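Glutathione S-transferase (Rhodospirillum rubrum F11, PDB 4O7H) probably catalyses the conjugation of glutathione to electrophilic substrates. Local coordinates at residues N136-L141 with D178-D183; T165-L170 with E189-V194; Y143-I148 with H184-E189; R112-K117 with R128-G133. All coordinates share one frame; numbering follows the deposited sequence.

Contact 1 of 4, residues N136-L141 with D178-D183; sequences NVHTHL and DVPWED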
loop_
_atom_site.group_PDB
_atom_site.type_symbol
_atom_site.label_atom_id
_atom_site.label_comp_id
_atom_site.label_asym_id
_atom_site.label_seq_id
_atom_site.Cartn_x
_atom_site.Cartn_y
_atom_site.Cartn_z
ATOM N N ASN A 136 -2.653 -18.856 7.862
ATOM C CA ASN A 136 -2.379 -17.466 8.207
ATOM C C ASN A 136 -3.637 -16.696 8.519
ATOM O O ASN A 136 -3.626 -15.780 9.333
ATOM C CB ASN A 136 -1.663 -16.777 7.034
ATOM C CG ASN A 136 -0.209 -17.213 6.892
ATOM O OD1 ASN A 136 0.382 -17.700 7.851
ATOM N ND2 ASN A 136 0.342 -17.045 5.740
ATOM N N VAL A 137 -4.766 -17.103 7.957
ATOM C CA VAL A 137 -6.009 -16.348 8.234
ATOM C C VAL A 137 -6.387 -16.460 9.713
ATOM O O VAL A 137 -6.960 -15.558 10.280
ATOM C CB VAL A 137 -7.192 -16.737 7.306
ATOM C CG1 VAL A 137 -7.798 -18.062 7.656
ATOM C CG2 VAL A 137 -8.281 -15.654 7.369
ATOM N N HIS A 138 -6.009 -17.555 10.373
ATOM C CA HIS A 138 -6.274 -17.640 11.807
ATOM C C HIS A 138 -5.633 -16.489 12.641
ATOM O O HIS A 138 -6.260 -15.964 13.544
ATOM C CB HIS A 138 -5.768 -18.976 12.347
ATOM C CG HIS A 138 -6.631 -20.136 11.989
ATOM N ND1 HIS A 138 -7.735 -20.500 12.721
ATOM C CD2 HIS A 138 -6.543 -21.022 10.974
ATOM C CE1 HIS A 138 -8.295 -21.557 12.172
ATOM N NE2 HIS A 138 -7.599 -21.887 11.106
ATOM N N THR A 139 -4.384 -16.151 12.373
ATOM C CA THR A 139 -3.678 -15.110 13.131
ATOM C C THR A 139 -4.391 -13.780 12.977
ATOM O O THR A 139 -4.561 -13.026 13.935
ATOM C CB THR A 139 -2.245 -14.959 12.620
ATOM O OG1 THR A 139 -1.634 -16.265 12.519
ATOM C CG2 THR A 139 -1.450 -14.087 13.521
ATOM N N HIS A 140 -4.835 -13.520 11.748
ATOM C CA HIS A 140 -5.605 -12.292 11.487
ATOM C C HIS A 140 -6.958 -12.233 12.147
ATOM O O HIS A 140 -7.377 -11.168 12.628
ATOM C CB HIS A 140 -5.724 -12.059 9.997
ATOM C CG HIS A 140 -4.410 -11.746 9.385
ATOM N ND1 HIS A 140 -3.897 -10.463 9.363
ATOM C CD2 HIS A 140 -3.474 -12.547 8.827
ATOM C CE1 HIS A 140 -2.686 -10.496 8.832
ATOM N NE2 HIS A 140 -2.396 -11.749 8.522
ATOM N N LEU A 141 -7.676 -13.363 12.107
ATOM C CA LEU A 141 -8.931 -13.435 12.813
ATOM C C LEU A 141 -8.788 -13.287 14.315
ATOM O O LEU A 141 -9.637 -12.665 14.921
ATOM C CB LEU A 141 -9.691 -14.704 12.487
ATOM C CG LEU A 141 -10.239 -14.715 11.062
ATOM C CD1 LEU A 141 -10.547 -16.144 10.638
ATOM C CD2 LEU A 141 -11.460 -13.813 10.879
ATOM N N ASP A 178 -12.848 -20.372 2.528
ATOM C CA ASP A 178 -11.706 -20.667 3.350
ATOM C C ASP A 178 -11.609 -19.919 4.695
ATOM O O ASP A 178 -10.533 -19.919 5.306
ATOM C CB ASP A 178 -10.426 -20.422 2.515
ATOM C CG ASP A 178 -10.198 -21.510 1.471
ATOM O OD1 ASP A 178 -10.394 -22.688 1.840
ATOM O OD2 ASP A 178 -9.886 -21.180 0.300
ATOM N N VAL A 179 -12.698 -19.281 5.152
ATOM C CA VAL A 179 -12.650 -18.628 6.452
ATOM C C VAL A 179 -13.132 -19.565 7.559
ATOM O O VAL A 179 -14.279 -20.008 7.515
ATOM C CB VAL A 179 -13.468 -17.342 6.509
ATOM C CG1 VAL A 179 -13.165 -16.629 7.771
ATOM C CG2 VAL A 179 -13.158 -16.433 5.327
ATOM N N PRO A 180 -12.288 -19.809 8.582
ATOM C CA PRO A 180 -12.668 -20.661 9.730
ATOM C C PRO A 180 -13.438 -19.878 10.775
ATOM O O PRO A 180 -12.976 -19.624 11.911
ATOM C CB PRO A 180 -11.297 -21.143 10.232
ATOM C CG PRO A 180 -10.405 -19.980 9.975
ATOM C CD PRO A 180 -10.869 -19.396 8.669
ATOM N N TRP A 181 -14.623 -19.433 10.387
ATOM C CA TRP A 181 -15.402 -18.515 11.184
ATOM C C TRP A 181 -15.653 -19.027 12.608
ATOM O O TRP A 181 -15.587 -18.266 13.574
ATOM C CB TRP A 181 -16.753 -18.216 10.547
ATOM C CG TRP A 181 -16.719 -17.426 9.277
ATOM C CD1 TRP A 181 -17.120 -17.836 8.068
ATOM C CD2 TRP A 181 -16.261 -16.069 9.115
ATOM N NE1 TRP A 181 -16.949 -16.829 7.138
ATOM C CE2 TRP A 181 -16.447 -15.728 7.759
ATOM C CE3 TRP A 181 -15.746 -15.123 9.982
ATOM C CZ2 TRP A 181 -16.083 -14.483 7.243
ATOM C CZ3 TRP A 181 -15.407 -13.860 9.475
ATOM C CH2 TRP A 181 -15.592 -13.567 8.115
ATOM N N GLU A 182 -15.974 -20.303 12.738
ATOM C CA GLU A 182 -16.404 -20.752 14.059
ATOM C C GLU A 182 -15.231 -20.911 15.024
ATOM O O GLU A 182 -15.418 -21.049 16.237
ATOM C CB GLU A 182 -17.216 -22.031 13.935
ATOM C CG GLU A 182 -18.533 -21.806 13.179
ATOM C CD GLU A 182 -19.607 -21.071 13.963
ATOM O OE1 GLU A 182 -19.360 -20.515 15.069
ATOM O OE2 GLU A 182 -20.759 -21.057 13.495
ATOM N N ASP A 183 -14.009 -20.862 14.508
ATOM C CA ASP A 183 -12.853 -20.805 15.404
ATOM C C ASP A 183 -12.638 -19.408 16.016
ATOM O O ASP A 183 -11.786 -19.229 16.900
ATOM C CB ASP A 183 -11.591 -21.257 14.695
ATOM C CG ASP A 183 -11.593 -22.726 14.407
ATOM O OD1 ASP A 183 -12.171 -23.456 15.220
ATOM O OD2 ASP A 183 -11.012 -23.127 13.397
#
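Val137 and Leu141, one turn apart on their helix and joined by the backbone bond from Leu141 N to Val137 O (2.9 Å), both lean on the ring of Pro180. No hydrogen bond spans the two segments, so apolar fit does the work. Val137 pushes CG1 against the proline ring, 3.5 Å from Pro180 CD, a little tighter than usual carbon contact. That branch stands between the backbone N and the carbonyl carbon (chi1 75°), which aims it at the proline. Leu141 CD1 comes up to Pro180 CD at 3.8 Å and also touches Val179 CG1, while its CD2 lies near Trp181 CZ3. His138 takes Pro180 over one face in a CH-pi contact, with Pro180 CG 3.7 Å from the ring centroid and offset toward the rim. At the edge of the imidazole, in its plane, Asp183 OD2 lies 3.4 Å from His138 CE1. With an alanine at His138, Pro180 CG would probably lose its aromatic cover and the Asp183 carboxylate its neighbour. Asp178 turns its carboxylate elsewhere, to salt bridges with Arg134 and Lys114, and Trp181 NE1 bonds to Asp174. Pro180 is the centre of an inverse gamma turn leading into the 3-10 turn 181-183; this is the loop between helices 161-175 and 185-195, laid against helix 127-150 in the all-helical C-terminal domain of the transferase fold.

Contact 2 of 4, residues T165-L170 with E189-V194; sequences TAACHL and EWYALV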
loop_
_atom_site.group_PDB
_atom_site.type_symbol
_atom_site.label_atom_id
_atom_site.label_comp_id
_atom_site.label_asym_id
_atom_site.label_seq_id
_atom_site.Cartn_x
_atom_site.Cartn_y
_atom_site.Cartn_z
ATOM N N THR A 165 -11.960 -2.305 4.727
ATOM C CA THR A 165 -10.817 -2.992 4.124
ATOM C C THR A 165 -10.759 -4.462 4.608
ATOM O O THR A 165 -10.704 -5.384 3.800
ATOM C CB THR A 165 -9.502 -2.244 4.433
ATOM O OG1 THR A 165 -9.617 -0.865 4.000
ATOM C CG2 THR A 165 -8.330 -2.929 3.718
ATOM N N ALA A 166 -10.805 -4.652 5.924
ATOM C CA ALA A 166 -10.728 -5.985 6.499
ATOM C C ALA A 166 -11.900 -6.884 5.991
ATOM O O ALA A 166 -11.683 -8.054 5.579
ATOM C CB ALA A 166 -10.753 -5.918 8.028
ATOM N N ALA A 167 -13.109 -6.331 5.950
ATOM C CA ALA A 167 -14.294 -7.087 5.571
ATOM C C ALA A 167 -14.226 -7.399 4.079
ATOM O O ALA A 167 -14.689 -8.467 3.647
ATOM C CB ALA A 167 -15.564 -6.309 5.918
ATOM N N CYS A 168 -13.670 -6.487 3.273
ATOM C CA CYS A 168 -13.625 -6.709 1.814
ATOM C C CYS A 168 -12.624 -7.829 1.511
ATOM O O CYS A 168 -12.890 -8.711 0.676
ATOM C CB CYS A 168 -13.344 -5.450 1.046
ATOM S SG CYS A 168 -14.779 -4.377 0.958
ATOM N N HIS A 169 -11.480 -7.831 2.197
ATOM C CA HIS A 169 -10.527 -8.938 2.042
ATOM C C HIS A 169 -11.188 -10.246 2.469
ATOM O O HIS A 169 -11.153 -11.222 1.744
ATOM C CB HIS A 169 -9.298 -8.644 2.865
ATOM C CG HIS A 169 -8.279 -7.860 2.112
ATOM N ND1 HIS A 169 -8.172 -6.483 2.136
ATOM C CD2 HIS A 169 -7.323 -8.288 1.269
ATOM C CE1 HIS A 169 -7.133 -6.119 1.392
ATOM N NE2 HIS A 169 -6.663 -7.199 0.810
ATOM N N LEU A 170 -11.818 -10.242 3.645
ATOM C CA LEU A 170 -12.431 -11.452 4.179
ATOM C C LEU A 170 -13.546 -11.935 3.297
ATOM O O LEU A 170 -13.780 -13.156 3.209
ATOM C CB LEU A 170 -12.887 -11.282 5.613
ATOM C CG LEU A 170 -11.731 -11.402 6.620
ATOM C CD1 LEU A 170 -12.125 -10.863 7.971
ATOM C CD2 LEU A 170 -11.348 -12.871 6.784
ATOM N N GLU A 189 -18.860 -12.394 14.478
ATOM C CA GLU A 189 -19.931 -11.463 14.802
ATOM C C GLU A 189 -19.720 -10.091 14.195
ATOM O O GLU A 189 -20.651 -9.481 13.750
ATOM C CB GLU A 189 -20.159 -11.370 16.316
ATOM C CG GLU A 189 -20.927 -12.598 16.826
ATOM C CD GLU A 189 -22.043 -13.069 15.854
ATOM O OE1 GLU A 189 -23.049 -12.311 15.622
ATOM O OE2 GLU A 189 -21.911 -14.205 15.272
ATOM N N TRP A 190 -18.477 -9.613 14.217
ATOM C CA TRP A 190 -18.139 -8.336 13.616
ATOM C C TRP A 190 -18.383 -8.370 12.116
ATOM O O TRP A 190 -18.973 -7.447 11.540
ATOM C CB TRP A 190 -16.685 -7.953 13.960
ATOM C CG TRP A 190 -16.100 -6.940 12.940
ATOM C CD1 TRP A 190 -16.210 -5.620 12.967
ATOM C CD2 TRP A 190 -15.332 -7.256 11.779
ATOM N NE1 TRP A 190 -15.553 -5.044 11.909
ATOM C CE2 TRP A 190 -15.023 -6.049 11.141
ATOM C CE3 TRP A 190 -14.908 -8.447 11.212
ATOM C CZ2 TRP A 190 -14.324 -6.010 9.943
ATOM C CZ3 TRP A 190 -14.241 -8.425 10.021
ATOM C CH2 TRP A 190 -13.930 -7.208 9.400
ATOM N N TYR A 191 -17.985 -9.463 11.464
ATOM C CA TYR A 191 -18.188 -9.562 10.012
ATOM C C TYR A 191 -19.665 -9.604 9.684
ATOM O O TYR A 191 -20.101 -9.044 8.718
ATOM C CB TYR A 191 -17.457 -10.755 9.417
ATOM C CG TYR A 191 -17.565 -10.884 7.904
ATOM C CD1 TYR A 191 -16.832 -10.064 7.066
ATOM C CD2 TYR A 191 -18.458 -11.741 7.336
ATOM C CE1 TYR A 191 -16.940 -10.171 5.699
ATOM C CE2 TYR A 191 -18.565 -11.868 5.976
ATOM C CZ TYR A 191 -17.797 -11.074 5.151
ATOM O OH TYR A 191 -17.927 -11.192 3.758
ATOM N N ALA A 192 -20.449 -10.298 10.492
ATOM C CA ALA A 192 -21.895 -10.317 10.270
ATOM C C ALA A 192 -22.507 -8.947 10.319
ATOM O O ALA A 192 -23.434 -8.667 9.570
ATOM C CB ALA A 192 -22.532 -11.232 11.326
ATOM N N LEU A 193 -22.001 -8.100 11.217
ATOM C CA LEU A 193 -22.461 -6.729 11.274
ATOM C C LEU A 193 -22.096 -5.948 10.026
ATOM O O LEU A 193 -22.968 -5.252 9.439
ATOM C CB LEU A 193 -21.936 -6.006 12.477
ATOM C CG LEU A 193 -22.472 -6.377 13.842
ATOM C CD1 LEU A 193 -21.673 -5.550 14.848
ATOM C CD2 LEU A 193 -23.945 -6.046 13.890
ATOM N N VAL A 194 -20.874 -6.140 9.522
ATOM C CA VAL A 194 -20.511 -5.381 8.319
ATOM C C VAL A 194 -21.279 -5.885 7.111
ATOM O O VAL A 194 -21.760 -5.092 6.287
ATOM C CB VAL A 194 -18.981 -5.410 8.060
ATOM C CG1 VAL A 194 -18.672 -4.665 6.756
ATOM C CG2 VAL A 194 -18.234 -4.807 9.252
#
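In the all-helical C-terminal domain of the transferase, helices 161-175 and 185-195 cross almost perpendicularly, at -96°, with Ala167 opposite Tyr191 and the short axes 10.4 Å apart. Two alanines and a leucine on the first helix receive two aromatic rings and a valine from the second. Trp190 does most of the reaching: its CG is anti to the backbone N (chi1 158°), which carries the indole toward helix 161-175. There Trp190 CH2 sits 3.7 Å from Ala166 CB, Ala167 N lies at the ring edge, and Leu170 CD1 meets Trp190 CZ3 at 3.8 Å, near the ring plane. Val194 serves two neighbours, laying CG2 over one face of that indole and pressing CG1 onto Ala167 CB at 3.6 Å. Tyr191 turns an edge to the other helix, with Ala167 O in the ring plane 3.5 Å from Tyr191 CE1, and Leu170 CB close by. Every touching residue is buried, and no hydrogen bond joins 165-170 to 189-194; a polar tie between the two helices is Trp190 NE1 to Asp163. The Tyr191 ring stacks with Trp181. Helix 127-150 covers the site through Ile144 and Ile148, while His169 and Thr165 point from helix 161-175 to helix 85-119.

Contact 3 of 4, residues Y143-I148 with H184-E189; sequences YISWLI and HPQAKE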
loop_
_atom_site.group_PDB
_atom_site.type_symbol
_atom_site.label_atom_id
_atom_site.label_comp_id
_atom_site.label_asym_id
_atom_site.label_seq_id
_atom_site.Cartn_x
_atom_site.Cartn_y
_atom_site.Cartn_z
ATOM N N TYR A 143 -6.555 -11.454 15.764
ATOM C CA TYR A 143 -6.311 -10.032 15.966
ATOM C C TYR A 143 -7.578 -9.208 15.872
ATOM O O TYR A 143 -7.827 -8.318 16.648
ATOM C CB TYR A 143 -5.249 -9.541 14.968
ATOM C CG TYR A 143 -4.764 -8.155 15.195
ATOM C CD1 TYR A 143 -4.469 -7.706 16.474
ATOM C CD2 TYR A 143 -4.616 -7.277 14.139
ATOM C CE1 TYR A 143 -4.012 -6.413 16.686
ATOM C CE2 TYR A 143 -4.151 -5.996 14.331
ATOM C CZ TYR A 143 -3.848 -5.568 15.605
ATOM O OH TYR A 143 -3.443 -4.299 15.851
ATOM N N ILE A 144 -8.394 -9.494 14.861
ATOM C CA ILE A 144 -9.689 -8.853 14.749
ATOM C C ILE A 144 -10.521 -9.066 16.001
ATOM O O ILE A 144 -11.115 -8.136 16.538
ATOM C CB ILE A 144 -10.421 -9.369 13.487
ATOM C CG1 ILE A 144 -9.717 -8.871 12.223
ATOM C CG2 ILE A 144 -11.884 -8.967 13.526
ATOM C CD1 ILE A 144 -10.254 -9.456 10.952
ATOM N N SER A 145 -10.543 -10.318 16.465
ATOM C CA SER A 145 -11.308 -10.633 17.664
ATOM C C SER A 145 -10.820 -9.807 18.874
ATOM O O SER A 145 -11.626 -9.289 19.627
ATOM C CB SER A 145 -11.223 -12.104 18.005
ATOM O OG SER A 145 -11.861 -12.914 17.003
ATOM N N TRP A 146 -9.516 -9.684 19.005
ATOM C CA TRP A 146 -8.900 -8.846 20.076
ATOM C C TRP A 146 -9.311 -7.383 19.988
ATOM O O TRP A 146 -9.811 -6.773 20.976
ATOM C CB TRP A 146 -7.369 -9.002 20.028
ATOM C CG TRP A 146 -6.699 -8.262 21.116
ATOM C CD1 TRP A 146 -6.208 -6.992 21.064
ATOM C CD2 TRP A 146 -6.500 -8.720 22.467
ATOM N NE1 TRP A 146 -5.713 -6.629 22.312
ATOM C CE2 TRP A 146 -5.857 -7.679 23.172
ATOM C CE3 TRP A 146 -6.794 -9.910 23.130
ATOM C CZ2 TRP A 146 -5.524 -7.775 24.543
ATOM C CZ3 TRP A 146 -6.435 -10.004 24.528
ATOM C CH2 TRP A 146 -5.826 -8.952 25.175
ATOM N N LEU A 147 -9.225 -6.812 18.780
ATOM C CA LEU A 147 -9.623 -5.417 18.578
ATOM C C LEU A 147 -11.103 -5.201 18.888
ATOM O O LEU A 147 -11.487 -4.279 19.600
ATOM C CB LEU A 147 -9.260 -4.969 17.132
ATOM C CG LEU A 147 -7.797 -4.977 16.756
ATOM C CD1 LEU A 147 -7.749 -4.724 15.262
ATOM C CD2 LEU A 147 -7.063 -3.889 17.566
ATOM N N ILE A 148 -11.977 -6.041 18.326
ATOM C CA ILE A 148 -13.429 -5.831 18.424
ATOM C C ILE A 148 -13.933 -6.196 19.823
ATOM O O ILE A 148 -15.002 -5.779 20.197
ATOM C CB ILE A 148 -14.202 -6.563 17.260
ATOM C CG1 ILE A 148 -15.572 -5.905 17.026
ATOM C CG2 ILE A 148 -14.375 -8.038 17.518
ATOM C CD1 ILE A 148 -15.401 -4.517 16.455
ATOM N N HIS A 184 -13.336 -18.391 15.488
ATOM C CA HIS A 184 -13.107 -16.988 15.863
ATOM C C HIS A 184 -14.435 -16.251 15.995
ATOM O O HIS A 184 -14.772 -15.346 15.178
ATOM C CB HIS A 184 -12.212 -16.356 14.835
ATOM C CG HIS A 184 -10.883 -17.024 14.734
ATOM N ND1 HIS A 184 -10.600 -18.008 13.814
ATOM C CD2 HIS A 184 -9.777 -16.878 15.487
ATOM C CE1 HIS A 184 -9.359 -18.429 13.988
ATOM N NE2 HIS A 184 -8.851 -17.774 15.016
ATOM N N PRO A 185 -15.253 -16.657 16.984
ATOM C CA PRO A 185 -16.615 -16.149 17.080
ATOM C C PRO A 185 -16.752 -14.607 17.200
ATOM O O PRO A 185 -17.724 -14.044 16.701
ATOM C CB PRO A 185 -17.191 -16.863 18.306
ATOM C CG PRO A 185 -16.003 -17.420 19.049
ATOM C CD PRO A 185 -14.973 -17.701 18.009
ATOM N N GLN A 186 -15.814 -13.927 17.853
ATOM C CA GLN A 186 -15.930 -12.469 17.994
ATOM C C GLN A 186 -15.733 -11.817 16.593
ATOM O O GLN A 186 -16.443 -10.874 16.239
ATOM C CB GLN A 186 -14.899 -11.949 18.999
ATOM C CG GLN A 186 -15.132 -12.549 20.390
ATOM C CD GLN A 186 -13.897 -12.537 21.295
ATOM O OE1 GLN A 186 -12.827 -13.018 20.923
ATOM N NE2 GLN A 186 -14.051 -11.978 22.482
ATOM N N ALA A 187 -14.741 -12.277 15.857
ATOM C CA ALA A 187 -14.532 -11.809 14.443
ATOM C C ALA A 187 -15.720 -12.139 13.565
ATOM O O ALA A 187 -16.159 -11.303 12.759
ATOM C CB ALA A 187 -13.280 -12.416 13.804
ATOM N N LYS A 188 -16.274 -13.342 13.737
ATOM C CA LYS A 188 -17.464 -13.703 12.991
ATOM C C LYS A 188 -18.632 -12.743 13.220
ATOM O O LYS A 188 -19.329 -12.297 12.267
ATOM C CB LYS A 188 -17.883 -15.127 13.384
ATOM C CG LYS A 188 -19.022 -15.637 12.516
ATOM C CD LYS A 188 -19.568 -16.974 12.989
ATOM C CE LYS A 188 -20.906 -17.198 12.305
ATOM N NZ LYS A 188 -21.577 -18.457 12.744
ATOM N N GLU A 189 -18.860 -12.394 14.478
ATOM C CA GLU A 189 -19.931 -11.463 14.802
ATOM C C GLU A 189 -19.720 -10.091 14.195
ATOM O O GLU A 189 -20.651 -9.481 13.750
ATOM C CB GLU A 189 -20.159 -11.370 16.316
ATOM C CG GLU A 189 -20.927 -12.598 16.826
ATOM C CD GLU A 189 -22.043 -13.069 15.854
ATOM O OE1 GLU A 189 -23.049 -12.311 15.622
ATOM O OE2 GLU A 189 -21.911 -14.205 15.272
HETATM O O HOH W 1 -13.259 -14.993 18.864
#
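His184 stands at the N-cap position of helix 185-195 and points CB at Ser145 OG, a loose approach of 4.1 Å. Two residues on, Gln186 extends toward Ser145, past the N-terminal end of its own helix. With CG beside the backbone N (chi1 -62°) and the chain extended beyond it, Gln186 OE1 passes close to Ser145 CB, at 3.5 Å. A water is held between the two helices here: it accepts from Gln186 N at 2.9 Å, donates to Gln186 OE1, and lies 3.1 Å from Ser145 OG. The backbone oxygen of Gln186, for its part, has Ile148 CG2 against it. Ala187 comes next and lies nearest of all: its N gives a weak, bent bond to Ser145 OG (3.2 Å, 135°), and its CB packs on Ile144 CG2 at 3.7 Å. Small side chains on both sides let the segments draw in, with axes only 7.8 Å apart at 72°. Beyond it, Lys188 turns away to Glu182 and Phe222. Ser145 OG thus sits at a polar crossroads, since it is also hydrogen-bonded to Leu141 O of its own helix. The N-H groups of a first helical turn have no carbonyl of their own helix to bond; here those of Gln186 and Ala187 are met by the water and the serine hydroxyl, so a polar patch closes an otherwise apolar helix crossing.

Contact 4 of 4, residues R112-K117 with R128-G133; sequences REKLLK and RQIRAG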
loop_
_atom_site.group_PDB
_atom_site.type_symbol
_atom_site.label_atom_id
_atom_site.label_comp_id
_atom_site.label_asym_id
_atom_site.label_seq_id
_atom_site.Cartn_x
_atom_site.Cartn_y
_atom_site.Cartn_z
ATOM N N ARG A 112 -5.695 -15.961 -5.897
ATOM C CA ARG A 112 -5.009 -16.308 -7.125
ATOM C C ARG A 112 -5.315 -17.797 -7.409
ATOM O O ARG A 112 -5.762 -18.147 -8.498
ATOM C CB ARG A 112 -3.495 -16.089 -7.020
ATOM C CG ARG A 112 -2.768 -16.346 -8.342
ATOM C CD ARG A 112 -1.256 -16.286 -8.173
ATOM N NE ARG A 112 -0.801 -17.167 -7.121
ATOM C CZ ARG A 112 -0.238 -16.779 -5.989
ATOM N NH1 ARG A 112 -0.039 -15.473 -5.735
ATOM N NH2 ARG A 112 0.099 -17.704 -5.096
ATOM N N GLU A 113 -5.062 -18.623 -6.407
ATOM C CA GLU A 113 -5.075 -20.072 -6.591
ATOM C C GLU A 113 -6.472 -20.636 -6.734
ATOM O O GLU A 113 -6.704 -21.551 -7.543
ATOM C CB GLU A 113 -4.329 -20.767 -5.460
ATOM C CG GLU A 113 -2.857 -20.374 -5.331
ATOM C CD GLU A 113 -2.077 -20.575 -6.613
ATOM O OE1 GLU A 113 -2.335 -21.579 -7.334
ATOM O OE2 GLU A 113 -1.203 -19.738 -6.919
ATOM N N LYS A 114 -7.424 -20.096 -5.989
ATOM C CA LYS A 114 -8.777 -20.662 -5.992
ATOM C C LYS A 114 -9.804 -19.935 -6.815
ATOM O O LYS A 114 -10.836 -20.518 -7.184
ATOM C CB LYS A 114 -9.272 -20.789 -4.560
ATOM C CG LYS A 114 -8.393 -21.765 -3.807
ATOM C CD LYS A 114 -8.932 -22.079 -2.455
ATOM C CE LYS A 114 -10.186 -22.913 -2.553
ATOM N NZ LYS A 114 -10.535 -23.388 -1.190
ATOM N N LEU A 115 -9.570 -18.652 -7.102
ATOM C CA LEU A 115 -10.533 -17.895 -7.814
ATOM C C LEU A 115 -10.025 -17.491 -9.186
ATOM O O LEU A 115 -10.664 -17.819 -10.200
ATOM C CB LEU A 115 -10.957 -16.676 -6.998
ATOM C CG LEU A 115 -11.548 -17.024 -5.644
ATOM C CD1 LEU A 115 -11.989 -15.763 -4.916
ATOM C CD2 LEU A 115 -12.719 -18.001 -5.799
ATOM N N LEU A 116 -8.910 -16.770 -9.245
ATOM C CA LEU A 116 -8.432 -16.266 -10.516
ATOM C C LEU A 116 -8.097 -17.428 -11.454
ATOM O O LEU A 116 -8.445 -17.381 -12.616
ATOM C CB LEU A 116 -7.205 -15.344 -10.361
ATOM C CG LEU A 116 -6.729 -14.813 -11.731
ATOM C CD1 LEU A 116 -7.795 -13.975 -12.429
ATOM C CD2 LEU A 116 -5.426 -14.038 -11.609
ATOM N N LYS A 117 -7.468 -18.472 -10.932
ATOM C CA LYS A 117 -7.032 -19.547 -11.827
ATOM C C LYS A 117 -8.189 -20.220 -12.493
ATOM O O LYS A 117 -8.068 -20.672 -13.636
ATOM C CB LYS A 117 -6.178 -20.566 -11.110
ATOM C CG LYS A 117 -4.735 -20.114 -11.029
ATOM C CD LYS A 117 -3.772 -21.274 -10.882
ATOM C CE LYS A 117 -2.654 -20.886 -9.941
ATOM N NZ LYS A 117 -1.492 -21.811 -9.921
ATOM N N ARG A 128 0.367 -25.790 -1.724
ATOM C CA ARG A 128 1.279 -25.214 -0.758
ATOM C C ARG A 128 0.875 -23.769 -0.390
ATOM O O ARG A 128 0.853 -23.385 0.783
ATOM C CB ARG A 128 2.680 -25.204 -1.353
ATOM N N GLN A 129 0.600 -22.989 -1.424
ATOM C CA GLN A 129 0.148 -21.588 -1.277
ATOM C C GLN A 129 -1.201 -21.558 -0.540
ATOM O O GLN A 129 -1.412 -20.721 0.326
ATOM C CB GLN A 129 -0.036 -20.941 -2.650
ATOM C CG GLN A 129 1.238 -20.748 -3.456
ATOM C CD GLN A 129 1.872 -19.397 -3.200
ATOM O OE1 GLN A 129 1.190 -18.401 -2.951
ATOM N NE2 GLN A 129 3.192 -19.352 -3.272
ATOM N N ILE A 130 -2.075 -22.510 -0.857
ATOM C CA ILE A 130 -3.401 -22.594 -0.241
ATOM C C ILE A 130 -3.311 -22.937 1.244
ATOM O O ILE A 130 -3.985 -22.324 2.082
ATOM C CB ILE A 130 -4.324 -23.574 -1.020
ATOM C CG1 ILE A 130 -4.712 -22.977 -2.375
ATOM C CG2 ILE A 130 -5.570 -23.923 -0.211
ATOM C CD1 ILE A 130 -5.328 -23.971 -3.349
ATOM N N ARG A 131 -2.454 -23.894 1.598
ATOM C CA ARG A 131 -2.304 -24.268 3.004
ATOM C C ARG A 131 -1.772 -23.103 3.830
ATOM O O ARG A 131 -2.189 -22.912 4.961
ATOM C CB ARG A 131 -1.395 -25.522 3.171
ATOM N N ALA A 132 -0.836 -22.341 3.266
ATOM C CA ALA A 132 -0.219 -21.226 3.978
ATOM C C ALA A 132 -1.282 -20.143 4.234
ATOM O O ALA A 132 -1.415 -19.649 5.343
ATOM C CB ALA A 132 0.937 -20.657 3.158
ATOM N N GLY A 133 -2.057 -19.851 3.207
ATOM C CA GLY A 133 -3.163 -18.846 3.316
ATOM C C GLY A 133 -4.191 -19.217 4.352
ATOM O O GLY A 133 -4.593 -18.388 5.188
#
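The Arg112 guanidinium works at its edges: Glu113 OE2 lies in its plane on one flank, and the Gln129 side chain, with CG and OE1, reaches it at NH2. The amide of Gln129 is turned 70° from the guanidinium, and NH2 meets OE1 from above the carbonyl plane; at 2.5 Å this bond between Arg112 NH2 and Gln129 OE1 is implausibly short, and its exact geometry is doubtful. The salt bridge is firmer. Arg112 NE bonds Glu113 OE2 at 2.6 Å and 160° on the anti side of the carboxylate, with NH2 adding a weak second bond to the same oxygen. A bend at chi3 (54°) folds the arginine chain back to it. Beside this polar cluster Ile130 packs on aliphatic stems, its CG1 3.8 Å from Glu113 CB and its CD1 3.8 Å from Lys114 CG. Lys114 ends in a salt bridge to Asp178. A leucine in place of Arg112 would probably leave Glu113 OE2 without its charged mate and the carboxylate to its OE1 partners, Asp126 N and, less surely, Lys117. Within 112-116 the helix widens into a pi-type turn, Lys117 N bonding Arg112 O. The contact packs two consecutive helices across their connection, the end of helix 85-119 against the start of helix 127-150 in the transferase's helical domain.

Along the chain, contact 4 closes first: it ties the end of helix 85-119 to the start of helix 127-150 across the seven-residue connection 120-126, in series with the other three. Helix 127-150 then supplies the first segments of contacts 1 and 3, while helix 161-175 opens contact 2. The partners follow in the same order, 178-183, 184-189 and 189-194, so these three loops cross one another and none nests. Contacts 2 and 3 share Glu189, and Trp190 of one packs on Ile144 and Ile148 of the other. Contact 1 touches both, through Trp181 on Tyr191 and Glu182 with Lys188, and reaches contact 4 by the Asp178 to Lys114 salt bridge.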